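Local structure of peptide synthetase NRPS type II-PCP (4NEO) at residues A77-T80 with D81-A85; A23-A26 with E27-R31. The protein is a small, helical, free-standing (type II) peptidyl carrier protein of a nonribosomal peptide synthetase, belonging to the phosphopantetheine attachment family. All coordinates share one frame; numbering follows the deposited sequence. Where two conformers were deposited one is given.

How the contacts relate
From the N terminus the chain first runs along helix 7-28, and contact 2 (23-26 with 27-31) marks the place where that helix ends and the chain turns off. Contact 1 (77-80 with 81-85) follows much later, within helix 76-86. Both join neighbouring turns of continuous chain, so neither closes a long loop; they stand in series and neither nest nor cross. Their centres lie about 17 Å apart, on opposite sides of the chain's centre, yet one packing contact joins them: SE of the selenomethionine Met79 sits 3.6 Å from NE1 of Trp25. Through it the last helix leans on the end of the first.

Contact 1: residues A77-T80 with D81-A85; sequences AGMT and DHVHA
Met79 and Val83 stand one turn apart on helix 76-86, the last helix of a helical carrier-protein fold, and their side chains run alongside each other in the same direction. The pair illustrates how residues four apart pack along one flank of a helix. The touch is made near the root of Met79, a selenomethionine, whose CG is 4.2 Å from CG2 of Val83. With CG anti to the backbone N (chi1 -180°) and the chain extended beyond, the side chain packs against Val69, Leu70 and Thr73 of helix 67-73. The CG2 methyl of Val83 also comes within 3.2 Å of Met79 O, a tight approach. The same oxygen accepts Val83 N at 2.8 Å.

On another flank of the helix Asp81 folds back along the preceding turn. Its CG lies beside the backbone N (chi1 -80°), and OD1 ends 3.5 Å from Ala77 O, the carbonyl that takes the Asp81 N-H. Two such oxygens would tend to repel, but OD1 also forms a salt bridge with Arg14 of helix 7-28, which probably offsets this. OG1 of Thr80 is hydrogen-bonded to Val76 O, while the side chain packs on Ile21 of the first helix.

His84 swings its ring away from Thr80 toward Glu10 and Arg13, leaving only its root near the previous turn. There CB of His84 lies 3.1 Å from Thr80 O, and the same carbonyl receives a short bond from His84 N, at 2.6 Å.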
loop_
_atom_site.group_PDB
_atom_site.type_symbol
_atom_site.label_atom_id
_atom_site.label_comp_id
_atom_site.label_asym_id
_atom_site.label_seq_id
_atom_site.Cartn_x
_atom_site.Cartn_y
_atom_site.Cartn_z
ATOM N N ALA A 77 -4.837 2.686 -2.044
ATOM C CA ALA A 77 -6.116 2.319 -1.345
ATOM C C ALA A 77 -6.509 0.830 -1.535
ATOM O O ALA A 77 -6.997 0.190 -0.605
ATOM C CB ALA A 77 -7.259 3.199 -1.787
ATOM N N GLY A 78 -6.322 0.330 -2.752
ATOM C CA GLY A 78 -6.599 -1.053 -3.109
ATOM C C GLY A 78 -5.712 -1.980 -2.309
ATOM O O GLY A 78 -6.196 -2.922 -1.716
HETATM N N MSE A 79 -4.418 -1.669 -2.260
HETATM C CA MSE A 79 -3.458 -2.477 -1.532
HETATM C C MSE A 79 -3.770 -2.480 -0.079
HETATM O O MSE A 79 -3.696 -3.531 0.584
HETATM C CB MSE A 79 -2.039 -2.027 -1.824
HETATM C CG MSE A 79 -0.991 -2.869 -1.076
HETATM SE SE MSE A 79 0.819 -2.289 -1.679
HETATM C CE MSE A 79 1.706 -3.830 -0.925
ATOM N N THR A 80 -4.106 -1.305 0.444
ATOM C CA THR A 80 -4.473 -1.140 1.844
ATOM C C THR A 80 -5.628 -2.067 2.207
ATOM O O THR A 80 -5.602 -2.787 3.218
ATOM C CB THR A 80 -4.840 0.338 2.140
ATOM O OG1 THR A 80 -3.664 1.130 1.949
ATOM C CG2 THR A 80 -5.300 0.499 3.585
ATOM N N ASP A 81 -6.654 -2.033 1.383
ATOM C CA ASP A 81 -7.837 -2.838 1.618
ATOM C C ASP A 81 -7.501 -4.302 1.571
ATOM O O ASP A 81 -8.013 -5.038 2.395
ATOM C CB ASP A 81 -8.961 -2.521 0.616
ATOM C CG ASP A 81 -9.748 -1.229 0.997
ATOM O OD1 ASP A 81 -9.364 -0.485 1.939
ATOM O OD2 ASP A 81 -10.770 -0.945 0.348
ATOM N N HIS A 82 -6.648 -4.731 0.636
ATOM C CA HIS A 82 -6.271 -6.154 0.435
ATOM C C HIS A 82 -5.348 -6.638 1.562
ATOM O O HIS A 82 -5.254 -7.844 1.850
ATOM C CB HIS A 82 -5.491 -6.288 -0.888
ATOM C CG HIS A 82 -6.006 -7.315 -1.873
ATOM N ND1 HIS A 82 -7.343 -7.520 -2.138
ATOM C CD2 HIS A 82 -5.332 -8.098 -2.757
ATOM C CE1 HIS A 82 -7.473 -8.426 -3.093
ATOM N NE2 HIS A 82 -6.266 -8.793 -3.486
ATOM N N VAL A 83 -4.564 -5.720 2.127
ATOM C CA VAL A 83 -3.785 -6.020 3.321
ATOM C C VAL A 83 -4.700 -5.968 4.558
ATOM O O VAL A 83 -4.662 -6.855 5.338
ATOM C CB VAL A 83 -2.573 -5.078 3.472
ATOM C CG1 VAL A 83 -1.903 -5.260 4.807
ATOM C CG2 VAL A 83 -1.598 -5.206 2.311
ATOM N N HIS A 84 -5.511 -4.924 4.730
ATOM C CA HIS A 84 -6.373 -4.690 5.955
ATOM C C HIS A 84 -7.351 -5.791 6.219
ATOM O O HIS A 84 -7.803 -5.945 7.404
ATOM C CB HIS A 84 -7.106 -3.274 5.907
ATOM C CG HIS A 84 -8.143 -3.022 6.996
ATOM N ND1 HIS A 84 -7.828 -2.534 8.258
ATOM C CD2 HIS A 84 -9.500 -3.128 6.971
ATOM C CE1 HIS A 84 -8.944 -2.387 8.962
ATOM N NE2 HIS A 84 -9.969 -2.736 8.207
ATOM N N ALA A 85 -7.659 -6.515 5.116
ATOM C CA ALA A 85 -8.496 -7.727 5.062
ATOM C C ALA A 85 -7.780 -8.892 5.682
ATOM O O ALA A 85 -8.318 -9.564 6.578
ATOM C CB ALA A 85 -8.878 -8.096 3.620
#

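Contact 2: residues A23-A26 with E27-R31; sequences AIWA and ETLGR
Glu27 lies back along Ala23, one turn earlier in helix 7-28, where the first helix of the carrier fold nears its end in a Schellman motif. Its N-H bonds Ala23 O at 2.9 Å, and its CG passes 3.2 Å from the same Ala23 O before the chain extends toward the carboxylate, whose OE1 forms a salt bridge with Arg56 of helix 54-61.

Thr28 comes next and gives Ile24 O two donors. OG1, placed beside the backbone N (chi1 -55°), reaches Ile24 O at 2.7 Å, while Thr28 N reaches Ile24 O at 2.9 Å from the opposite face of the carbonyl plane. The side chain of Ile24 sits next to that of Thr28 and continues to Val57 and Leu60.

Leu29 swings its branch over the carbonyl of Trp25, with CG 3.2 Å from Trp25 O. Its CD1 then meets the six-membered part of the indole obliquely, 4.4 Å from CE3 of Trp25, a ring that also packs on Val76 of helix 76-86.

Gly30 leaves the helix with a positive phi of 58°, and its N bonds back to Glu27 O at 3.2 Å. Arg31 completes the motif, a worked example of how a Schellman turn finishes a helix: its N-H points at Ala26 O over 2.8 Å, nearly straight at 167°, while the long side chain reaches Leu43.

The chemistry implies a helix end whose carbonyls are paired in turn: those of Ala23 to Glu27 each receive an N-H, the hydroxyl of Thr28 doubles the hold on one, and the chain turns off while those five acceptors stay paired.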
loop_
_atom_site.group_PDB
_atom_site.type_symbol
_atom_site.label_atom_id
_atom_site.label_comp_id
_atom_site.label_asym_id
_atom_site.label_seq_id
_atom_site.Cartn_x
_atom_site.Cartn_y
_atom_site.Cartn_z
ATOM N N ALA A 23 3.025 6.613 2.137
ATOM C CA ALA A 23 4.346 7.169 2.372
ATOM C C ALA A 23 5.426 6.237 1.846
ATOM O O ALA A 23 6.415 6.708 1.293
ATOM C CB ALA A 23 4.554 7.423 3.854
ATOM N N ILE A 24 5.240 4.922 1.997
ATOM C CA ILE A 24 6.178 3.926 1.424
ATOM C C ILE A 24 6.263 4.018 -0.091
ATOM O O ILE A 24 7.364 4.034 -0.646
ATOM C CB ILE A 24 5.792 2.494 1.865
ATOM C CG1 ILE A 24 6.118 2.296 3.334
ATOM C CG2 ILE A 24 6.474 1.422 1.027
ATOM C CD1 ILE A 24 5.485 1.035 3.910
ATOM N N TRP A 25 5.105 4.074 -0.767
ATOM C CA TRP A 25 5.079 4.294 -2.213
ATOM C C TRP A 25 5.806 5.586 -2.616
ATOM O O TRP A 25 6.549 5.629 -3.588
ATOM C CB TRP A 25 3.624 4.389 -2.741
ATOM C CG TRP A 25 2.852 3.108 -2.832
ATOM C CD1 TRP A 25 2.774 2.125 -1.912
ATOM C CD2 TRP A 25 2.028 2.694 -3.924
ATOM N NE1 TRP A 25 1.974 1.097 -2.364
ATOM C CE2 TRP A 25 1.493 1.427 -3.591
ATOM C CE3 TRP A 25 1.700 3.265 -5.147
ATOM C CZ2 TRP A 25 0.624 0.729 -4.435
ATOM C CZ3 TRP A 25 0.850 2.562 -6.006
ATOM C CH2 TRP A 25 0.333 1.308 -5.645
ATOM N N ALA A 26 5.519 6.669 -1.920
ATOM C CA ALA A 26 6.063 7.951 -2.293
ATOM C C ALA A 26 7.560 7.927 -2.171
ATOM O O ALA A 26 8.248 8.397 -3.063
ATOM C CB ALA A 26 5.505 9.064 -1.421
ATOM N N GLU A 27 8.052 7.403 -1.049
ATOM C CA GLU A 27 9.493 7.321 -0.794
ATOM C C GLU A 27 10.133 6.457 -1.823
ATOM O O GLU A 27 11.147 6.820 -2.361
ATOM C CB GLU A 27 9.812 6.700 0.557
ATOM C CG GLU A 27 9.451 7.570 1.742
ATOM C CD GLU A 27 9.719 6.885 3.070
ATOM O OE1 GLU A 27 10.839 6.309 3.215
ATOM O OE2 GLU A 27 8.815 6.941 3.956
ATOM N N THR A 28 9.534 5.314 -2.116
ATOM C CA THR A 28 10.132 4.398 -3.060
ATOM C C THR A 28 10.163 4.967 -4.462
ATOM O O THR A 28 11.127 4.749 -5.185
ATOM C CB THR A 28 9.394 3.054 -3.092
ATOM O OG1 THR A 28 9.346 2.510 -1.758
ATOM C CG2 THR A 28 10.110 2.087 -4.083
ATOM N N LEU A 29 9.102 5.677 -4.847
ATOM C CA LEU A 29 8.997 6.208 -6.208
ATOM C C LEU A 29 9.599 7.598 -6.308
ATOM O O LEU A 29 9.541 8.224 -7.363
ATOM C CB LEU A 29 7.551 6.225 -6.672
ATOM C CG LEU A 29 6.920 4.844 -6.696
ATOM C CD1 LEU A 29 5.425 4.999 -6.772
ATOM C CD2 LEU A 29 7.430 4.007 -7.851
ATOM N N GLY A 30 10.205 8.056 -5.212
ATOM C CA GLY A 30 10.777 9.384 -5.109
ATOM C C GLY A 30 9.828 10.552 -5.357
ATOM O O GLY A 30 10.198 11.480 -6.066
ATOM N N ARG A 31 8.632 10.547 -4.768
ATOM C CA ARG A 31 7.702 11.670 -4.925
ATOM C C ARG A 31 7.398 12.235 -3.567
ATOM O O ARG A 31 7.599 11.527 -2.578
ATOM C CB ARG A 31 6.440 11.189 -5.595
ATOM C CG ARG A 31 6.761 10.357 -6.809
ATOM C CD ARG A 31 5.519 9.633 -7.210
ATOM N NE ARG A 31 4.554 10.631 -7.619
ATOM C CZ ARG A 31 4.461 11.097 -8.855
ATOM N NH1 ARG A 31 3.550 12.015 -9.132
ATOM N NH2 ARG A 31 5.253 10.628 -9.817
#